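SAM dependent methyltransferase (Agrobacterium tumefaciens, PDB 2IGT) binds S-adenosylmethionine and probably transfers its methyl group to a substrate that has not been identified. Local coordinates at residues Gly43-Ile48 with Leu303-Ala308; Ala71-Leu76 with Arg317-Ser322; Glu142-Ala147 with Tyr226-Thr231; Leu155-Leu160 with Ala174-Thr179. All coordinates share one frame; numbering follows the deposited sequence. Where two conformers were deposited one is given.

Contact 1. Residues Gly43-Ile48 with Leu303-Ala308; sequences GDFHLI and LVIREA
Leu47 and Ile305 meet where strand 45-51, an outer strand of the smaller five-stranded sheet, comes up against the end of strand 297-306 of the large eight-stranded sheet. The two short strand segments run at 69° to each other, so they join by side chains and a few polar links and not by a ladder. Leu47 points at the other segment. With CG anti to its own N (chi1 172°), CD2 is carried slantwise across the Glu307 chain, where it lies 3.6 Å from Glu307 CG; CB of Leu47 rests 3.8 Å from Ile305 CG2. The other branch of Ile305 goes to Phe45: the two side chains cross at about a right angle, and the ring's far corner, Phe45 CZ, sits 4.1 Å from Ile305 CD1. Ala308 CB packs 3.9 Å from His46 CB. The carboxylate of Glu307 is turned to other work, with OE2 bonded to Ser50 OG. Two polar links close the backbone gap. A water accepts from Leu47 N and donates to Arg306 O, bridging a spot where the chains are too far apart to bond directly. Leu47's own carbonyl makes the direct bond: Ala308 N reaches Leu47 O at 2.6 Å, with an N-H...O angle of 169°.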
loop_
_atom_site.group_PDB
_atom_site.type_symbol
_atom_site.label_atom_id
_atom_site.label_comp_id
_atom_site.label_asym_id
_atom_site.label_seq_id
_atom_site.Cartn_x
_atom_site.Cartn_y
_atom_site.Cartn_z
ATOM N N GLY A 43 19.573 -8.992 -33.462
ATOM C CA GLY A 43 20.284 -9.629 -32.359
ATOM C C GLY A 43 19.375 -10.326 -31.360
ATOM O O GLY A 43 18.770 -11.370 -31.676
ATOM N N ASP A 44 19.276 -9.754 -30.160
ATOM C CA ASP A 44 18.622 -10.454 -29.059
ATOM C C ASP A 44 17.101 -10.273 -29.007
ATOM O O ASP A 44 16.455 -10.872 -28.164
ATOM C CB ASP A 44 19.241 -10.082 -27.705
ATOM C CG ASP A 44 20.486 -10.899 -27.370
ATOM O OD1 ASP A 44 20.860 -11.823 -28.127
ATOM O OD2 ASP A 44 21.098 -10.594 -26.335
ATOM N N PHE A 45 16.521 -9.458 -29.885
ATOM C CA PHE A 45 15.069 -9.306 -29.889
ATOM C C PHE A 45 14.460 -9.418 -31.275
ATOM O O PHE A 45 14.924 -8.786 -32.232
ATOM C CB PHE A 45 14.578 -7.968 -29.287
ATOM C CG PHE A 45 13.094 -7.746 -29.499
ATOM C CD1 PHE A 45 12.146 -8.488 -28.759
ATOM C CD2 PHE A 45 12.640 -6.839 -30.466
ATOM C CE1 PHE A 45 10.765 -8.319 -28.971
ATOM C CE2 PHE A 45 11.268 -6.656 -30.703
ATOM C CZ PHE A 45 10.307 -7.380 -29.949
ATOM N N HIS A 46 13.396 -10.197 -31.381
ATOM C CA HIS A 46 12.444 -9.946 -32.453
ATOM C C HIS A 46 11.066 -10.484 -32.145
ATOM O O HIS A 46 10.892 -11.382 -31.316
ATOM C CB HIS A 46 12.941 -10.439 -33.801
ATOM C CG HIS A 46 13.159 -11.904 -33.843
ATOM N ND1 HIS A 46 14.337 -12.488 -33.427
ATOM C CD2 HIS A 46 12.351 -12.912 -34.249
ATOM C CE1 HIS A 46 14.242 -13.803 -33.572
ATOM N NE2 HIS A 46 13.049 -14.085 -34.074
ATOM N N LEU A 47 10.093 -9.900 -32.823
ATOM C CA LEU A 47 8.704 -10.314 -32.722
ATOM C C LEU A 47 8.505 -11.419 -33.741
ATOM O O LEU A 47 8.607 -11.170 -34.946
ATOM C CB LEU A 47 7.809 -9.123 -33.052
ATOM C CG LEU A 47 6.300 -9.396 -33.179
ATOM C CD1 LEU A 47 5.750 -9.868 -31.835
ATOM C CD2 LEU A 47 5.622 -8.084 -33.625
ATOM N N ILE A 48 8.282 -12.636 -33.255
ATOM C CA ILE A 48 8.112 -13.810 -34.119
ATOM C C ILE A 48 6.754 -13.813 -34.788
ATOM O O ILE A 48 6.676 -13.984 -35.999
ATOM C CB ILE A 48 8.349 -15.138 -33.342
ATOM C CG1 ILE A 48 9.805 -15.181 -32.860
ATOM C CG2 ILE A 48 8.095 -16.376 -34.256
ATOM C CD1 ILE A 48 10.030 -16.208 -31.810
ATOM N N LEU A 303 6.035 4.745 -33.208
ATOM C CA LEU A 303 7.155 3.793 -33.206
ATOM C C LEU A 303 6.555 2.382 -33.255
ATOM O O LEU A 303 5.754 2.022 -32.394
ATOM C CB LEU A 303 7.998 3.952 -31.938
ATOM C CG LEU A 303 9.117 2.927 -31.719
ATOM C CD1 LEU A 303 10.184 3.014 -32.835
ATOM C CD2 LEU A 303 9.790 3.159 -30.355
ATOM N N VAL A 304 6.954 1.600 -34.263
ATOM C CA VAL A 304 6.325 0.309 -34.503
ATOM C C VAL A 304 7.405 -0.776 -34.591
ATOM O O VAL A 304 8.594 -0.488 -34.865
ATOM C CB VAL A 304 5.449 0.330 -35.793
ATOM C CG1 VAL A 304 4.587 1.592 -35.826
ATOM C CG2 VAL A 304 6.314 0.295 -37.045
ATOM N N ILE A 305 6.984 -2.007 -34.317
ATOM C CA ILE A 305 7.794 -3.191 -34.527
ATOM C C ILE A 305 7.127 -3.978 -35.651
ATOM O O ILE A 305 5.903 -4.162 -35.657
ATOM C CB ILE A 305 7.761 -4.140 -33.282
ATOM C CG1 ILE A 305 8.309 -3.448 -32.022
ATOM C CG2 ILE A 305 8.509 -5.446 -33.582
ATOM C CD1 ILE A 305 7.932 -4.176 -30.677
ATOM N N ARG A 306 7.932 -4.480 -36.576
ATOM C CA ARG A 306 7.408 -5.363 -37.582
ATOM C C ARG A 306 7.734 -6.820 -37.223
ATOM O O ARG A 306 8.868 -7.138 -36.875
ATOM C CB ARG A 306 7.959 -5.000 -38.968
ATOM C CG ARG A 306 7.196 -5.724 -40.083
ATOM C CD ARG A 306 7.621 -5.267 -41.471
ATOM N NE ARG A 306 7.260 -3.873 -41.779
ATOM C CZ ARG A 306 6.097 -3.490 -42.304
ATOM N NH1 ARG A 306 5.130 -4.380 -42.549
ATOM N NH2 ARG A 306 5.885 -2.203 -42.556
ATOM N N GLU A 307 6.738 -7.693 -37.312
ATOM C CA GLU A 307 6.956 -9.129 -37.138
ATOM C C GLU A 307 8.124 -9.574 -37.997
ATOM O O GLU A 307 8.296 -9.108 -39.132
ATOM C CB GLU A 307 5.733 -9.940 -37.552
ATOM C CG GLU A 307 4.551 -9.776 -36.657
ATOM C CD GLU A 307 3.347 -10.509 -37.187
ATOM O OE1 GLU A 307 3.206 -10.630 -38.435
ATOM O OE2 GLU A 307 2.537 -10.926 -36.340
ATOM N N ALA A 308 8.928 -10.474 -37.459
ATOM C CA ALA A 308 10.090 -10.944 -38.205
ATOM C C ALA A 308 9.964 -12.418 -38.619
ATOM O O ALA A 308 10.750 -12.911 -39.419
ATOM C CB ALA A 308 11.376 -10.675 -37.420
HETATM O O HOH W 1 10.740 -8.101 -35.040
#

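Contact 2. Residues Ala71-Leu76 with Arg317-Ser322; sequences ALWRPL and RVLSTS
At the surface, the loop between strand 62-67 and helix 79-83 folds over the start of strand 318-328, and Arg317, layered between Trp73 and Leu76, pins the two together. The guanidinium of Arg317 is held on both faces and at its end. Trp73 CD1 lies over one face, 3.2 Å from Arg317 NH1; the indole is tilted, its plane 50° from the guanidinium, so the five-membered ring's rim does the touching and the groups are not stacked flat. On the opposite face Leu76 CD1 sits over the centre, 3.4 Å from Arg317 CZ. In the guanidinium plane, both terminal nitrogens grip one oxygen end-on: Arg317 NH1 to Arg74 O is 2.8 Å and Arg317 NH2 to the same Arg74 O is 2.9 Å. Both bonds are bent, at 146° and 140°, as sharing one acceptor requires. Bends at chi2 and chi3 carry the guanidinium back to the loop; CG lies over a face of the indole. Arg317 NE makes a salt bridge to Glu307 OE1, which with the forked bond fixes the group's rotation. Trp73 NE1 is bonded to Ser50 OG, while the far corner of the indole, Trp73 CH2, comes 3.6 Å from Val318 O. The 71-76 loop is thus joined to the strand's start by an arginine between an aromatic and an aliphatic side chain, with a bidentate, end-on grip on one main-chain carbonyl.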
loop_
_atom_site.group_PDB
_atom_site.type_symbol
_atom_site.label_atom_id
_atom_site.label_comp_id
_atom_site.label_asym_id
_atom_site.label_seq_id
_atom_site.Cartn_x
_atom_site.Cartn_y
_atom_site.Cartn_z
ATOM N N ALA A 71 -3.273 -6.733 -31.102
ATOM C CA ALA A 71 -2.983 -7.777 -32.085
ATOM C C ALA A 71 -4.275 -8.550 -32.372
ATOM O O ALA A 71 -4.437 -9.703 -31.987
ATOM C CB ALA A 71 -1.858 -8.692 -31.591
ATOM N N LEU A 72 -5.208 -7.876 -33.045
ATOM C CA LEU A 72 -6.543 -8.425 -33.347
ATOM C C LEU A 72 -6.603 -9.453 -34.464
ATOM O O LEU A 72 -7.564 -10.237 -34.559
ATOM C CB LEU A 72 -7.465 -7.268 -33.730
ATOM C CG LEU A 72 -7.793 -6.338 -32.577
ATOM C CD1 LEU A 72 -8.374 -5.017 -33.084
ATOM C CD2 LEU A 72 -8.765 -7.041 -31.644
ATOM N N TRP A 73 -5.598 -9.408 -35.328
ATOM C CA TRP A 73 -5.469 -10.328 -36.454
ATOM C C TRP A 73 -5.121 -11.755 -35.983
ATOM O O TRP A 73 -5.052 -12.007 -34.786
ATOM C CB TRP A 73 -4.418 -9.756 -37.403
ATOM C CG TRP A 73 -3.119 -9.474 -36.692
ATOM C CD1 TRP A 73 -2.164 -10.389 -36.360
ATOM C CD2 TRP A 73 -2.664 -8.215 -36.181
ATOM N NE1 TRP A 73 -1.116 -9.771 -35.703
ATOM C CE2 TRP A 73 -1.408 -8.442 -35.563
ATOM C CE3 TRP A 73 -3.196 -6.910 -36.177
ATOM C CZ2 TRP A 73 -0.656 -7.420 -34.992
ATOM C CZ3 TRP A 73 -2.452 -5.894 -35.584
ATOM C CH2 TRP A 73 -1.200 -6.145 -35.004
ATOM N N ARG A 74 -4.890 -12.650 -36.946
ATOM C CA ARG A 74 -4.562 -14.053 -36.698
ATOM C C ARG A 74 -3.055 -14.303 -36.644
ATOM O O ARG A 74 -2.293 -13.649 -37.354
ATOM C CB ARG A 74 -5.151 -14.926 -37.809
ATOM C CG ARG A 74 -6.254 -15.862 -37.353
ATOM C CD ARG A 74 -6.935 -16.549 -38.536
ATOM N NE ARG A 74 -8.028 -15.741 -39.073
ATOM C CZ ARG A 74 -7.950 -15.010 -40.178
ATOM N NH1 ARG A 74 -6.827 -14.987 -40.883
ATOM N NH2 ARG A 74 -8.998 -14.298 -40.577
ATOM N N PRO A 75 -2.624 -15.263 -35.811
ATOM C CA PRO A 75 -1.209 -15.683 -35.815
ATOM C C PRO A 75 -0.888 -16.403 -37.133
ATOM O O PRO A 75 -1.747 -17.106 -37.671
ATOM C CB PRO A 75 -1.127 -16.682 -34.646
ATOM C CG PRO A 75 -2.322 -16.382 -33.802
ATOM C CD PRO A 75 -3.399 -15.985 -34.779
ATOM N N LEU A 76 0.310 -16.200 -37.667
ATOM C CA LEU A 76 0.685 -16.826 -38.938
ATOM C C LEU A 76 1.744 -17.926 -38.811
ATOM O O LEU A 76 2.121 -18.534 -39.806
ATOM C CB LEU A 76 1.175 -15.757 -39.904
ATOM C CG LEU A 76 0.146 -14.701 -40.340
ATOM C CD1 LEU A 76 0.843 -13.651 -41.197
ATOM C CD2 LEU A 76 -1.052 -15.338 -41.073
ATOM N N ARG A 317 3.335 -8.246 -40.193
ATOM C CA ARG A 317 2.445 -7.167 -39.773
ATOM C C ARG A 317 3.165 -6.155 -38.874
ATOM O O ARG A 317 4.145 -6.494 -38.210
ATOM C CB ARG A 317 1.250 -7.719 -38.980
ATOM C CG ARG A 317 0.036 -8.234 -39.815
ATOM C CD ARG A 317 0.208 -9.666 -40.277
ATOM N NE ARG A 317 0.563 -10.608 -39.207
ATOM C CZ ARG A 317 -0.236 -11.559 -38.710
ATOM N NH1 ARG A 317 -1.482 -11.729 -39.157
ATOM N NH2 ARG A 317 0.230 -12.369 -37.763
ATOM N N VAL A 318 2.596 -4.948 -38.806
ATOM C CA VAL A 318 3.092 -3.846 -37.978
ATOM C C VAL A 318 2.376 -3.891 -36.623
ATOM O O VAL A 318 1.138 -3.942 -36.576
ATOM C CB VAL A 318 2.823 -2.476 -38.715
ATOM C CG1 VAL A 318 3.042 -1.280 -37.829
ATOM C CG2 VAL A 318 3.687 -2.353 -39.987
ATOM N N LEU A 319 3.153 -3.889 -35.539
ATOM C CA LEU A 319 2.643 -3.700 -34.196
ATOM C C LEU A 319 3.111 -2.341 -33.670
ATOM O O LEU A 319 4.289 -2.158 -33.346
ATOM C CB LEU A 319 3.115 -4.802 -33.250
ATOM C CG LEU A 319 2.671 -4.653 -31.782
ATOM C CD1 LEU A 319 1.122 -4.629 -31.633
ATOM C CD2 LEU A 319 3.273 -5.777 -30.939
ATOM N N SER A 320 2.194 -1.386 -33.608
ATOM C CA SER A 320 2.545 -0.061 -33.155
ATOM C C SER A 320 2.587 -0.067 -31.620
ATOM O O SER A 320 1.656 -0.559 -30.976
ATOM C CB SER A 320 1.529 0.940 -33.681
ATOM O OG SER A 320 1.823 2.239 -33.226
ATOM N N THR A 321 3.676 0.448 -31.053
ATOM C CA THR A 321 3.911 0.376 -29.614
ATOM C C THR A 321 3.674 1.695 -28.855
ATOM O O THR A 321 3.324 1.679 -27.688
ATOM C CB THR A 321 5.373 -0.057 -29.306
ATOM O OG1 THR A 321 6.282 0.997 -29.656
ATOM C CG2 THR A 321 5.766 -1.303 -30.141
ATOM N N SER A 322 3.915 2.834 -29.503
ATOM C CA SER A 322 4.036 4.072 -28.742
ATOM C C SER A 322 4.058 5.241 -29.698
ATOM O O SER A 322 4.166 5.058 -30.924
ATOM C CB SER A 322 5.347 4.079 -27.907
ATOM O OG SER A 322 6.431 3.732 -28.751
#

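Contact 3. Residues Glu142-Ala147 with Tyr226-Thr231; sequences EWLKNA and YDIILT
Helix 138-150 packs on the central sheet of the Rossmann-like methyltransferase fold, here against strand 228-231, which it crosses nearly antiparallel (165°) with the short axes 11.1 Å apart. The interface is wholly apolar. Ile228 points at the helix and is received by three residues. Its CG2 comes up to the edge of the Trp143 indole, in the plane of the ring, with Ile228 CG2 3.8 Å from Trp143 CZ3; the two side chains approach from opposite directions. The indole reaches that far because its CG is anti to the backbone N (chi1 173°), which swings the six-membered ring in toward the sheet. Leu144, one residue on, divides its methyls: CD1 lies 4.1 Å from Ile228 CG2, while CD2 turns to the next inward-pointing residue of the strand and meets Leu230 CD1 at 3.8 Å. The polar corner of the tryptophan is engaged elsewhere, with NE1 bonded to Glu328 OE2 and Arg326 in a cation-pi contact with the ring. Leu144 also touches Ala171 of helix 166-173. One turn along from Trp143, the small Ala147 lets the long branch of Ile228 run up to the helix, where Ile228 CD1 ends 3.7 Å from Ala147 CB.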
loop_
_atom_site.group_PDB
_atom_site.type_symbol
_atom_site.label_atom_id
_atom_site.label_comp_id
_atom_site.label_asym_id
_atom_site.label_seq_id
_atom_site.Cartn_x
_atom_site.Cartn_y
_atom_site.Cartn_z
ATOM N N GLU A 142 19.449 4.585 -31.270
ATOM C CA GLU A 142 20.305 4.783 -32.435
ATOM C C GLU A 142 20.509 6.263 -32.753
ATOM O O GLU A 142 21.642 6.696 -33.022
ATOM C CB GLU A 142 19.761 4.000 -33.644
ATOM C CG GLU A 142 20.033 2.494 -33.517
ATOM C CD GLU A 142 19.276 1.612 -34.512
ATOM O OE1 GLU A 142 18.196 1.997 -35.020
ATOM O OE2 GLU A 142 19.767 0.493 -34.762
ATOM N N TRP A 143 19.414 7.022 -32.724
ATOM C CA TRP A 143 19.446 8.479 -32.893
ATOM C C TRP A 143 20.351 9.105 -31.814
ATOM O O TRP A 143 21.217 9.920 -32.111
ATOM C CB TRP A 143 18.034 9.099 -32.881
ATOM C CG TRP A 143 18.113 10.602 -32.879
ATOM C CD1 TRP A 143 18.153 11.444 -33.966
ATOM C CD2 TRP A 143 18.209 11.431 -31.721
ATOM N NE1 TRP A 143 18.278 12.761 -33.540
ATOM C CE2 TRP A 143 18.315 12.776 -32.169
ATOM C CE3 TRP A 143 18.210 11.170 -30.336
ATOM C CZ2 TRP A 143 18.415 13.862 -31.272
ATOM C CZ3 TRP A 143 18.310 12.253 -29.446
ATOM C CH2 TRP A 143 18.418 13.578 -29.920
ATOM N N LEU A 144 20.152 8.673 -30.569
ATOM C CA LEU A 144 20.938 9.127 -29.422
ATOM C C LEU A 144 22.439 8.774 -29.526
ATOM O O LEU A 144 23.289 9.635 -29.366
ATOM C CB LEU A 144 20.319 8.533 -28.147
ATOM C CG LEU A 144 21.057 8.744 -26.828
ATOM C CD1 LEU A 144 21.082 10.216 -26.476
ATOM C CD2 LEU A 144 20.355 7.914 -25.712
ATOM N N LYS A 145 22.744 7.504 -29.791
ATOM C CA LYS A 145 24.126 7.060 -30.013
ATOM C C LYS A 145 24.812 7.920 -31.077
ATOM O O LYS A 145 25.907 8.453 -30.830
ATOM C CB LYS A 145 24.166 5.557 -30.385
ATOM C CG LYS A 145 25.586 4.936 -30.496
ATOM C CD LYS A 145 25.451 3.413 -30.655
ATOM C CE LYS A 145 26.792 2.655 -30.834
ATOM N NZ LYS A 145 27.488 3.132 -32.020
ATOM N N ASN A 146 24.186 8.047 -32.251
ATOM C CA ASN A 146 24.723 8.884 -33.328
ATOM C C ASN A 146 24.981 10.328 -32.878
ATOM O O ASN A 146 26.066 10.875 -33.118
ATOM C CB ASN A 146 23.792 8.900 -34.547
ATOM C CG ASN A 146 24.276 9.878 -35.632
ATOM O OD1 ASN A 146 23.733 10.972 -35.796
ATOM N ND2 ASN A 146 25.337 9.498 -36.328
ATOM N N ALA A 147 23.984 10.942 -32.239
ATOM C CA ALA A 147 24.116 12.319 -31.771
ATOM C C ALA A 147 25.306 12.482 -30.809
ATOM O O ALA A 147 26.092 13.405 -30.981
ATOM C CB ALA A 147 22.828 12.821 -31.119
ATOM N N TYR A 226 21.096 20.882 -20.453
ATOM C CA TYR A 226 21.435 19.601 -21.072
ATOM C C TYR A 226 21.379 19.747 -22.588
ATOM O O TYR A 226 20.606 20.552 -23.132
ATOM C CB TYR A 226 20.416 18.525 -20.648
ATOM C CG TYR A 226 20.416 18.256 -19.158
ATOM C CD1 TYR A 226 21.200 17.243 -18.636
ATOM C CD2 TYR A 226 19.653 19.051 -18.268
ATOM C CE1 TYR A 226 21.209 16.967 -17.279
ATOM C CE2 TYR A 226 19.671 18.797 -16.890
ATOM C CZ TYR A 226 20.453 17.728 -16.414
ATOM O OH TYR A 226 20.523 17.411 -15.067
ATOM N N ASP A 227 22.205 18.968 -23.261
ATOM C CA ASP A 227 22.281 18.991 -24.718
ATOM C C ASP A 227 21.217 18.101 -25.333
ATOM O O ASP A 227 20.733 18.371 -26.447
ATOM C CB ASP A 227 23.662 18.549 -25.163
ATOM C CG ASP A 227 24.757 19.439 -24.591
ATOM O OD1 ASP A 227 24.788 20.644 -24.918
ATOM O OD2 ASP A 227 25.567 18.939 -23.784
ATOM N N ILE A 228 20.879 17.020 -24.631
ATOM C CA ILE A 228 19.803 16.132 -25.082
ATOM C C ILE A 228 18.915 15.790 -23.902
ATOM O O ILE A 228 19.413 15.476 -22.810
ATOM C CB ILE A 228 20.341 14.822 -25.782
ATOM C CG1 ILE A 228 21.154 15.192 -27.047
ATOM C CG2 ILE A 228 19.161 13.802 -26.053
ATOM C CD1 ILE A 228 21.836 14.021 -27.774
ATOM N N ILE A 229 17.599 15.861 -24.115
ATOM C CA ILE A 229 16.663 15.453 -23.086
ATOM C C ILE A 229 15.735 14.410 -23.676
ATOM O O ILE A 229 15.130 14.647 -24.728
ATOM C CB ILE A 229 15.819 16.647 -22.531
ATOM C CG1 ILE A 229 16.723 17.679 -21.855
ATOM C CG2 ILE A 229 14.728 16.126 -21.508
ATOM C CD1 ILE A 229 15.987 18.994 -21.484
ATOM N N LEU A 230 15.673 13.255 -23.022
ATOM C CA LEU A 230 14.686 12.220 -23.340
ATOM C C LEU A 230 13.682 12.124 -22.207
ATOM O O LEU A 230 14.059 12.174 -21.038
ATOM C CB LEU A 230 15.354 10.855 -23.511
ATOM C CG LEU A 230 16.727 10.901 -24.179
ATOM C CD1 LEU A 230 17.457 9.559 -23.966
ATOM C CD2 LEU A 230 16.608 11.263 -25.665
ATOM N N THR A 231 12.409 11.980 -22.549
ATOM C CA THR A 231 11.394 11.824 -21.505
ATOM C C THR A 231 10.341 10.833 -21.947
ATOM O O THR A 231 9.807 10.925 -23.070
ATOM C CB THR A 231 10.822 13.196 -21.045
ATOM O OG1 THR A 231 9.921 13.011 -19.937
ATOM C CG2 THR A 231 10.125 13.976 -22.204
#

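Contact 4. Residues Leu155-Leu160 with Ala174-Thr179; sequences LKVLNL and AGAEVT
Leu155 O starts a run of four backbone bonds that tie 155-160 to 174-179, accepting from Glu177 N at 2.9 Å. This first bond is the least straight, at 145°. Then Val157 N donates to Glu177 O, Val157 O accepts from Thr179 N, and Asn159 N finishes on Thr179 O. Val157 thus spends both its N and its O on this neighbour. Leu158 spends N and O on Ile228 and Leu230, while Lys156 N goes to Asp227 OD2 and Lys156 O to the amides of Asp227 and Ile228. Several of the oxygens also receive a CA-H contact, such as Val178 CA to Val157 O at 3.4 Å. The parallel pair forms the two strands of a beta-alpha-beta unit of the Rossmann-like methyltransferase fold, strand 156-160 and strand 177-181 being connected through helix 166-173, whose end is closed by a Schellman motif at Gly175. On the face carrying Lys156, Leu158 and Thr179, the methyl Leu158 CD1 lies 3.8 Å from Thr179 CG2; the threonine's CG2 is anti to its N, which puts OG1 beside the backbone N, where it bonds Arg206 NH2. Lys156 and Glu177 stand side by side on this face, but Lys156 NZ and Glu177 OE1 are 7.0 Å apart and make no salt bridge, the ammonium going to Thr225 O. On the face toward helix 166-173, Val157 CG2 packs 3.7 Å from Ala176 CB, and the amide of Asn159 donates through ND2 to Ser168 OG.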
loop_
_atom_site.group_PDB
_atom_site.type_symbol
_atom_site.label_atom_id
_atom_site.label_comp_id
_atom_site.label_asym_id
_atom_site.label_seq_id
_atom_site.Cartn_x
_atom_site.Cartn_y
_atom_site.Cartn_z
ATOM N N LEU A 155 28.427 15.279 -24.617
ATOM C CA LEU A 155 27.084 15.812 -24.409
ATOM C C LEU A 155 26.535 15.525 -23.021
ATOM O O LEU A 155 26.740 14.431 -22.481
ATOM C CB LEU A 155 26.127 15.228 -25.442
ATOM C CG LEU A 155 26.464 15.578 -26.895
ATOM C CD1 LEU A 155 25.261 15.175 -27.757
ATOM C CD2 LEU A 155 26.800 17.087 -27.025
ATOM N N LYS A 156 25.814 16.496 -22.464
ATOM C CA LYS A 156 25.020 16.272 -21.251
ATOM C C LYS A 156 23.653 15.742 -21.662
ATOM O O LYS A 156 22.916 16.439 -22.374
ATOM C CB LYS A 156 24.856 17.572 -20.478
ATOM C CG LYS A 156 26.148 18.110 -19.883
ATOM C CD LYS A 156 25.925 19.480 -19.198
ATOM C CE LYS A 156 25.907 20.633 -20.217
ATOM N NZ LYS A 156 25.606 21.951 -19.544
ATOM N N VAL A 157 23.334 14.522 -21.227
ATOM C CA VAL A 157 22.080 13.837 -21.598
ATOM C C VAL A 157 21.233 13.634 -20.351
ATOM O O VAL A 157 21.700 13.092 -19.346
ATOM C CB VAL A 157 22.354 12.470 -22.299
ATOM C CG1 VAL A 157 21.049 11.671 -22.533
ATOM C CG2 VAL A 157 23.144 12.707 -23.609
ATOM N N LEU A 158 19.988 14.073 -20.421
ATOM C CA LEU A 158 19.037 13.840 -19.342
ATOM C C LEU A 158 18.016 12.821 -19.811
ATOM O O LEU A 158 17.468 12.939 -20.908
ATOM C CB LEU A 158 18.328 15.163 -18.950
ATOM C CG LEU A 158 17.220 15.148 -17.879
ATOM C CD1 LEU A 158 17.797 14.756 -16.494
ATOM C CD2 LEU A 158 16.588 16.535 -17.830
ATOM N N ASN A 159 17.741 11.837 -18.969
ATOM C CA ASN A 159 16.808 10.765 -19.294
ATOM C C ASN A 159 15.756 10.685 -18.189
ATOM O O ASN A 159 16.040 10.182 -17.088
ATOM C CB ASN A 159 17.584 9.434 -19.437
ATOM C CG ASN A 159 16.700 8.284 -19.918
ATOM O OD1 ASN A 159 15.587 8.505 -20.419
ATOM N ND2 ASN A 159 17.187 7.048 -19.757
ATOM N N LEU A 160 14.568 11.233 -18.462
ATOM C CA LEU A 160 13.460 11.288 -17.479
ATOM C C LEU A 160 12.548 10.078 -17.577
ATOM O O LEU A 160 12.211 9.665 -18.688
ATOM C CB LEU A 160 12.613 12.572 -17.680
ATOM C CG LEU A 160 13.373 13.897 -17.640
ATOM C CD1 LEU A 160 12.389 15.050 -17.873
ATOM C CD2 LEU A 160 14.085 14.036 -16.265
ATOM N N ALA A 174 28.665 5.838 -25.289
ATOM C CA ALA A 174 29.065 6.750 -26.361
ATOM C C ALA A 174 29.834 7.987 -25.883
ATOM O O ALA A 174 30.319 8.787 -26.711
ATOM C CB ALA A 174 27.816 7.159 -27.192
ATOM N N GLY A 175 29.975 8.148 -24.568
ATOM C CA GLY A 175 30.772 9.238 -24.023
ATOM C C GLY A 175 30.005 10.389 -23.396
ATOM O O GLY A 175 30.597 11.408 -23.048
ATOM N N ALA A 176 28.695 10.237 -23.213
ATOM C CA ALA A 176 27.899 11.310 -22.612
ATOM C C ALA A 176 27.995 11.347 -21.086
ATOM O O ALA A 176 28.230 10.331 -20.436
ATOM C CB ALA A 176 26.426 11.177 -23.019
ATOM N N GLU A 177 27.780 12.537 -20.533
ATOM C CA GLU A 177 27.532 12.708 -19.101
ATOM C C GLU A 177 26.017 12.608 -18.899
ATOM O O GLU A 177 25.258 13.464 -19.370
ATOM C CB GLU A 177 28.109 14.045 -18.651
ATOM C CG GLU A 177 29.554 14.205 -19.172
ATOM C CD GLU A 177 30.249 15.508 -18.776
ATOM O OE1 GLU A 177 29.588 16.407 -18.201
ATOM O OE2 GLU A 177 31.471 15.620 -19.054
ATOM N N VAL A 178 25.586 11.536 -18.226
ATOM C CA VAL A 178 24.171 11.143 -18.170
ATOM C C VAL A 178 23.595 11.430 -16.784
ATOM O O VAL A 178 24.242 11.159 -15.758
ATOM C CB VAL A 178 23.988 9.639 -18.501
ATOM C CG1 VAL A 178 22.459 9.247 -18.540
ATOM C CG2 VAL A 178 24.642 9.330 -19.845
ATOM N N THR A 179 22.411 12.033 -16.768
ATOM C CA THR A 179 21.602 12.125 -15.557
ATOM C C THR A 179 20.320 11.309 -15.797
ATOM O O THR A 179 19.549 11.571 -16.752
ATOM C CB THR A 179 21.304 13.596 -15.203
ATOM O OG1 THR A 179 22.547 14.271 -14.965
ATOM C CG2 THR A 179 20.384 13.699 -13.941
#

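Contacts 1 and 4 are buried, contact 3 partly so, and contact 2 lies at the surface. All four reach the large eight-stranded sheet. Contacts 1 and 2 work at one part of it, on the adjacent strands 297-306 and 318-328, their centres 11 Å apart and joined by a salt bridge; both bring parts from earlier in the chain, a strand and a loop, onto that sheet. Contacts 3 and 4 share the neighbouring strands 228-231 and 156-160, with centres 8 Å apart. The chemistry follows the place: backbone ladder within the sheet in contact 4, purely apolar helix packing in contact 3, mixed apolar and water-bridged joining in contact 1, and a gripped arginine in contact 2.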